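Local coordinates for protein diguanylate cyclase DosC (Escherichia coli, PDB 4ZVA) that probably makes the second messenger cyclic di-GMP from GTP in response to oxygen sensed at the haem of its globin domain, at residues Leu10-Glu24 with Tyr123-Asn137. Numbering follows the deposited sequence.
Sequences LVEQADPPIRAKAAE and YSAAEKLQVYHFSIN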
loop_
_atom_site.group_PDB
_atom_site.type_symbol
_atom_site.label_atom_id
_atom_site.label_comp_id
_atom_site.label_asym_id
_atom_site.label_seq_id
_atom_site.Cartn_x
_atom_site.Cartn_y
_atom_site.Cartn_z
ATOM N N LEU A 10 2.293 -4.558 -14.934
ATOM C CA LEU A 10 3.261 -4.163 -13.913
ATOM C C LEU A 10 4.605 -4.864 -14.100
ATOM O O LEU A 10 5.660 -4.234 -14.028
ATOM C CB LEU A 10 2.713 -4.455 -12.517
ATOM C CG LEU A 10 3.677 -4.173 -11.364
ATOM C CD1 LEU A 10 4.017 -2.692 -11.296
ATOM C CD2 LEU A 10 3.088 -4.656 -10.049
ATOM N N VAL A 11 4.558 -6.167 -14.358
ATOM C CA VAL A 11 5.770 -6.946 -14.584
ATOM C C VAL A 11 6.431 -6.527 -15.892
ATOM O O VAL A 11 7.650 -6.366 -15.963
ATOM C CB VAL A 11 5.469 -8.460 -14.616
ATOM C CG1 VAL A 11 6.722 -9.256 -14.966
ATOM C CG2 VAL A 11 4.889 -8.917 -13.283
ATOM N N GLU A 12 5.609 -6.342 -16.920
ATOM C CA GLU A 12 6.084 -5.957 -18.244
ATOM C C GLU A 12 6.737 -4.577 -18.267
ATOM O O GLU A 12 7.669 -4.340 -19.035
ATOM C CB GLU A 12 4.922 -5.996 -19.238
ATOM C CG GLU A 12 4.626 -7.379 -19.788
ATOM C CD GLU A 12 3.462 -7.379 -20.757
ATOM O OE1 GLU A 12 2.996 -6.282 -21.128
ATOM O OE2 GLU A 12 3.011 -8.479 -21.145
ATOM N N GLN A 13 6.242 -3.666 -17.434
ATOM C CA GLN A 13 6.747 -2.295 -17.423
ATOM C C GLN A 13 8.080 -2.176 -16.683
ATOM O O GLN A 13 8.888 -1.299 -16.987
ATOM C CB GLN A 13 5.716 -1.348 -16.798
ATOM C CG GLN A 13 4.485 -1.065 -17.665
ATOM C CD GLN A 13 4.783 -0.209 -18.888
ATOM O OE1 GLN A 13 5.918 0.216 -19.109
ATOM N NE2 GLN A 13 3.754 0.049 -19.688
ATOM N N ALA A 14 8.299 -3.045 -15.701
ATOM C CA ALA A 14 9.532 -3.020 -14.918
ATOM C C ALA A 14 10.671 -3.701 -15.674
ATOM O O ALA A 14 10.538 -4.843 -16.110
ATOM C CB ALA A 14 9.319 -3.679 -13.568
ATOM N N ASP A 15 11.796 -3.006 -15.811
ATOM C CA ASP A 15 12.940 -3.555 -16.530
ATOM C C ASP A 15 13.474 -4.801 -15.830
ATOM O O ASP A 15 13.393 -4.910 -14.608
ATOM C CB ASP A 15 14.037 -2.497 -16.662
ATOM C CG ASP A 15 13.605 -1.319 -17.512
ATOM O OD1 ASP A 15 12.767 -1.518 -18.417
ATOM O OD2 ASP A 15 14.094 -0.194 -17.272
ATOM N N PRO A 16 14.000 -5.757 -16.613
ATOM C CA PRO A 16 14.537 -7.004 -16.052
ATOM C C PRO A 16 15.550 -6.823 -14.903
ATOM O O PRO A 16 15.409 -7.534 -13.911
ATOM C CB PRO A 16 15.190 -7.673 -17.268
ATOM C CG PRO A 16 14.379 -7.183 -18.427
ATOM C CD PRO A 16 14.010 -5.764 -18.087
ATOM N N PRO A 17 16.530 -5.896 -15.014
ATOM C CA PRO A 17 17.466 -5.792 -13.885
ATOM C C PRO A 17 16.800 -5.361 -12.581
ATOM O O PRO A 17 17.275 -5.721 -11.503
ATOM C CB PRO A 17 18.464 -4.725 -14.350
ATOM C CG PRO A 17 18.369 -4.735 -15.828
ATOM C CD PRO A 17 16.928 -5.003 -16.118
ATOM N N ILE A 18 15.713 -4.601 -12.685
ATOM C CA ILE A 18 15.003 -4.116 -11.509
ATOM C C ILE A 18 14.198 -5.226 -10.858
ATOM O O ILE A 18 14.234 -5.396 -9.638
ATOM C CB ILE A 18 14.064 -2.945 -11.857
ATOM C CG1 ILE A 18 14.883 -1.758 -12.361
ATOM C CG2 ILE A 18 13.247 -2.539 -10.646
ATOM C CD1 ILE A 18 16.015 -1.369 -11.433
ATOM N N ARG A 19 13.462 -5.976 -11.670
ATOM C CA ARG A 19 12.724 -7.123 -11.159
ATOM C C ARG A 19 13.682 -8.184 -10.607
ATOM O O ARG A 19 13.351 -8.905 -9.671
ATOM C CB ARG A 19 11.835 -7.725 -12.248
ATOM C CG ARG A 19 10.653 -6.840 -12.627
ATOM C CD ARG A 19 9.721 -7.525 -13.612
ATOM N NE ARG A 19 10.316 -7.674 -14.936
ATOM C CZ ARG A 19 10.785 -8.822 -15.413
ATOM N NH1 ARG A 19 10.722 -9.920 -14.675
ATOM N NH2 ARG A 19 11.310 -8.871 -16.629
ATOM N N ALA A 20 14.871 -8.263 -11.191
ATOM C CA ALA A 20 15.864 -9.247 -10.764
ATOM C C ALA A 20 16.351 -8.952 -9.353
ATOM O O ALA A 20 16.513 -9.862 -8.541
ATOM C CB ALA A 20 17.029 -9.271 -11.726
ATOM N N LYS A 21 16.565 -7.673 -9.062
ATOM C CA LYS A 21 17.039 -7.269 -7.748
ATOM C C LYS A 21 15.918 -7.363 -6.725
ATOM O O LYS A 21 16.162 -7.641 -5.551
ATOM C CB LYS A 21 17.608 -5.850 -7.796
ATOM C CG LYS A 21 18.896 -5.741 -8.594
ATOM C CD LYS A 21 19.462 -4.332 -8.564
ATOM C CE LYS A 21 20.774 -4.258 -9.325
ATOM N NZ LYS A 21 20.595 -4.588 -10.765
ATOM N N ALA A 22 14.685 -7.149 -7.179
ATOM C CA ALA A 22 13.515 -7.344 -6.333
ATOM C C ALA A 22 13.395 -8.809 -5.916
ATOM O O ALA A 22 13.091 -9.118 -4.762
ATOM C CB ALA A 22 12.252 -6.884 -7.052
ATOM N N ALA A 23 13.615 -9.710 -6.866
ATOM C CA ALA A 23 13.604 -11.138 -6.568
ATOM C C ALA A 23 14.753 -11.503 -5.633
ATOM O O ALA A 23 14.592 -12.330 -4.740
ATOM C CB ALA A 23 13.682 -11.956 -7.850
ATOM N N GLU A 24 15.907 -10.877 -5.842
ATOM C CA GLU A 24 17.081 -11.148 -5.016
ATOM C C GLU A 24 16.808 -10.772 -3.566
ATOM O O GLU A 24 17.088 -11.545 -2.652
ATOM C CB GLU A 24 18.300 -10.385 -5.550
ATOM C CG GLU A 24 19.645 -10.849 -4.989
ATOM C CD GLU A 24 19.989 -10.229 -3.645
ATOM O OE1 GLU A 24 19.414 -9.174 -3.302
ATOM O OE2 GLU A 24 20.843 -10.799 -2.933
ATOM N N TYR A 123 22.750 -1.777 -3.639
ATOM C CA TYR A 123 22.311 -1.250 -4.924
ATOM C C TYR A 123 22.378 0.274 -4.912
ATOM O O TYR A 123 22.448 0.883 -3.848
ATOM C CB TYR A 123 20.896 -1.741 -5.242
ATOM C CG TYR A 123 20.768 -3.251 -5.239
ATOM C CD1 TYR A 123 21.788 -4.051 -5.743
ATOM C CD2 TYR A 123 19.645 -3.878 -4.716
ATOM C CE1 TYR A 123 21.685 -5.430 -5.747
ATOM C CE2 TYR A 123 19.534 -5.262 -4.712
ATOM C CZ TYR A 123 20.558 -6.031 -5.230
ATOM O OH TYR A 123 20.462 -7.405 -5.231
ATOM N N SER A 124 22.358 0.890 -6.091
ATOM C CA SER A 124 22.357 2.348 -6.176
ATOM C C SER A 124 21.016 2.898 -5.712
ATOM O O SER A 124 20.032 2.165 -5.641
ATOM C CB SER A 124 22.655 2.819 -7.601
ATOM O OG SER A 124 21.537 2.624 -8.450
ATOM N N ALA A 125 20.986 4.186 -5.385
ATOM C CA ALA A 125 19.757 4.822 -4.926
ATOM C C ALA A 125 18.668 4.741 -5.990
ATOM O O ALA A 125 17.503 4.507 -5.675
ATOM C CB ALA A 125 20.021 6.270 -4.546
ATOM N N ALA A 126 19.057 4.909 -7.250
ATOM C CA ALA A 126 18.115 4.814 -8.362
ATOM C C ALA A 126 17.537 3.406 -8.458
ATOM O O ALA A 126 16.352 3.228 -8.730
ATOM C CB ALA A 126 18.786 5.206 -9.669
ATOM N N GLU A 127 18.383 2.406 -8.237
ATOM C CA GLU A 127 17.935 1.019 -8.258
ATOM C C GLU A 127 17.013 0.723 -7.080
ATOM O O GLU A 127 15.983 0.066 -7.242
ATOM C CB GLU A 127 19.136 0.068 -8.246
ATOM C CG GLU A 127 19.907 0.073 -9.554
ATOM C CD GLU A 127 21.200 -0.715 -9.486
ATOM O OE1 GLU A 127 21.683 -0.991 -8.365
ATOM O OE2 GLU A 127 21.734 -1.056 -10.560
ATOM N N LYS A 128 17.381 1.218 -5.902
ATOM C CA LYS A 128 16.571 1.028 -4.702
ATOM C C LYS A 128 15.160 1.580 -4.886
ATOM O O LYS A 128 14.185 0.954 -4.485
ATOM C CB LYS A 128 17.235 1.692 -3.497
ATOM C CG LYS A 128 18.527 1.025 -3.039
ATOM C CD LYS A 128 19.159 1.803 -1.896
ATOM C CE LYS A 128 20.428 1.129 -1.396
ATOM N NZ LYS A 128 21.103 1.941 -0.347
ATOM N N LEU A 129 15.065 2.756 -5.497
ATOM C CA LEU A 129 13.775 3.397 -5.746
ATOM C C LEU A 129 12.883 2.537 -6.634
ATOM O O LEU A 129 11.705 2.336 -6.343
ATOM C CB LEU A 129 13.978 4.767 -6.393
ATOM C CG LEU A 129 12.705 5.500 -6.832
ATOM C CD1 LEU A 129 11.833 5.838 -5.632
ATOM C CD2 LEU A 129 13.043 6.749 -7.636
ATOM N N GLN A 130 13.453 2.038 -7.724
ATOM C CA GLN A 130 12.700 1.239 -8.679
ATOM C C GLN A 130 12.352 -0.142 -8.133
ATOM O O GLN A 130 11.277 -0.675 -8.413
ATOM C CB GLN A 130 13.484 1.117 -9.984
ATOM C CG GLN A 130 13.619 2.443 -10.712
ATOM C CD GLN A 130 14.235 2.296 -12.085
ATOM O OE1 GLN A 130 15.418 1.987 -12.217
ATOM N NE2 GLN A 130 13.431 2.520 -13.119
ATOM N N VAL A 131 13.258 -0.722 -7.351
ATOM C CA VAL A 131 12.999 -2.015 -6.732
ATOM C C VAL A 131 11.895 -1.884 -5.690
ATOM O O VAL A 131 10.995 -2.719 -5.611
ATOM C CB VAL A 131 14.271 -2.601 -6.081
ATOM C CG1 VAL A 131 13.923 -3.773 -5.183
ATOM C CG2 VAL A 131 15.260 -3.025 -7.153
ATOM N N TYR A 132 11.973 -0.827 -4.891
ATOM C CA TYR A 132 10.973 -0.563 -3.868
ATOM C C TYR A 132 9.608 -0.290 -4.504
ATOM O O TYR A 132 8.584 -0.756 -4.009
ATOM C CB TYR A 132 11.417 0.615 -2.999
ATOM C CG TYR A 132 10.435 1.034 -1.933
ATOM C CD1 TYR A 132 10.090 0.176 -0.898
ATOM C CD2 TYR A 132 9.873 2.304 -1.945
ATOM C CE1 TYR A 132 9.198 0.565 0.088
ATOM C CE2 TYR A 132 8.986 2.702 -0.969
ATOM C CZ TYR A 132 8.650 1.832 0.044
ATOM O OH TYR A 132 7.763 2.236 1.015
ATOM N N HIS A 133 9.605 0.452 -5.607
ATOM C CA HIS A 133 8.368 0.746 -6.332
ATOM C C HIS A 133 7.700 -0.517 -6.866
ATOM O O HIS A 133 6.515 -0.748 -6.626
ATOM C CB HIS A 133 8.642 1.709 -7.487
ATOM C CG HIS A 133 7.485 1.873 -8.425
ATOM N ND1 HIS A 133 7.528 1.460 -9.738
ATOM C CD2 HIS A 133 6.250 2.394 -8.232
ATOM C CE1 HIS A 133 6.370 1.728 -10.319
ATOM N NE2 HIS A 133 5.578 2.294 -9.427
ATOM N N PHE A 134 8.465 -1.329 -7.590
ATOM C CA PHE A 134 7.957 -2.596 -8.108
ATOM C C PHE A 134 7.414 -3.469 -6.985
ATOM O O PHE A 134 6.358 -4.087 -7.123
ATOM C CB PHE A 134 9.051 -3.349 -8.873
ATOM C CG PHE A 134 8.623 -4.706 -9.358
ATOM C CD1 PHE A 134 7.863 -4.833 -10.509
ATOM C CD2 PHE A 134 8.981 -5.852 -8.668
ATOM C CE1 PHE A 134 7.464 -6.077 -10.960
ATOM C CE2 PHE A 134 8.585 -7.100 -9.114
ATOM C CZ PHE A 134 7.826 -7.212 -10.263
ATOM N N SER A 135 8.137 -3.500 -5.870
ATOM C CA SER A 135 7.751 -4.305 -4.719
ATOM C C SER A 135 6.449 -3.807 -4.096
ATOM O O SER A 135 5.571 -4.602 -3.776
ATOM C CB SER A 135 8.862 -4.305 -3.669
ATOM O OG SER A 135 10.051 -4.890 -4.182
ATOM N N ILE A 136 6.334 -2.495 -3.913
ATOM C CA ILE A 136 5.121 -1.919 -3.338
ATOM C C ILE A 136 3.914 -2.203 -4.231
ATOM O O ILE A 136 2.877 -2.665 -3.757
ATOM C CB ILE A 136 5.250 -0.398 -3.124
ATOM C CG1 ILE A 136 6.248 -0.099 -2.004
ATOM C CG2 ILE A 136 3.900 0.209 -2.772
ATOM C CD1 ILE A 136 5.867 -0.703 -0.664
ATOM N N ASN A 137 4.058 -1.937 -5.524
ATOM C CA ASN A 137 2.974 -2.166 -6.470
ATOM C C ASN A 137 2.599 -3.643 -6.564
ATOM O O ASN A 137 1.425 -3.982 -6.706
ATOM C CB ASN A 137 3.353 -1.624 -7.849
ATOM C CG ASN A 137 3.176 -0.121 -7.952
ATOM O OD1 ASN A 137 3.016 0.567 -6.944
ATOM N ND2 ASN A 137 3.223 0.398 -9.171
HETATM O O HOH W 1 19.771 -2.478 -12.157
HETATM O O HOH W 2 12.017 -6.743 -3.193
#
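F134 projects from helix 125-137 as a knob among L10, V11, R19 and A22, a hole built from both helical pieces of 10-24. With CG anti to the backbone N (chi1 176°), its ring reaches across to the turn between them. R19 lays its CG over one face, 3.8 Å from the ring centroid, a CH-pi contact displaced toward the rim; V11 CA and L10 O lie at the edge, and A14 CB packs obliquely 3.6 Å from F134 CD1. Bent at chi3, R19 returns NE to A14 O (3.1 Å), above the carbonyl plane but with the oxygen in the guanidinium plane, tying its helix back to the residue after helix 10-13. L10 spreads its two methyls over N137, CD1 3.7 Å from N137 CB. In this all-helical globin domain of the protoglobin family, helical segments 16-24 and 125-137 cross at -73°; the backbones come closest at A22 and V131 (CA to CA 5.4 Å), where V131 CG1 packs on A22 CA. I18 lies across Q130 at about a right angle. Toward the start of helix 125-137, K21 stretches over Y123, its CD above the ring centre, 3.6 Å from the centroid, then bends at chi4. NZ makes a long salt bridge to E127 OE2, and a water bridges the same two atoms. S124 OG accepts from E127 N and E127 OE1 from S124 N, a capping box. Y123 OH is 2.8 Å from E24 OE1, a weak hydrogen bond at most, with carboxylate and ring planes 84° apart. With an alanine at Y123, K21 would probably lose the ring under its methylenes and E24 the hydroxyl at OE1. A second water links A22 O to S135 OG, while H133 stacks on Y115 of the second subunit.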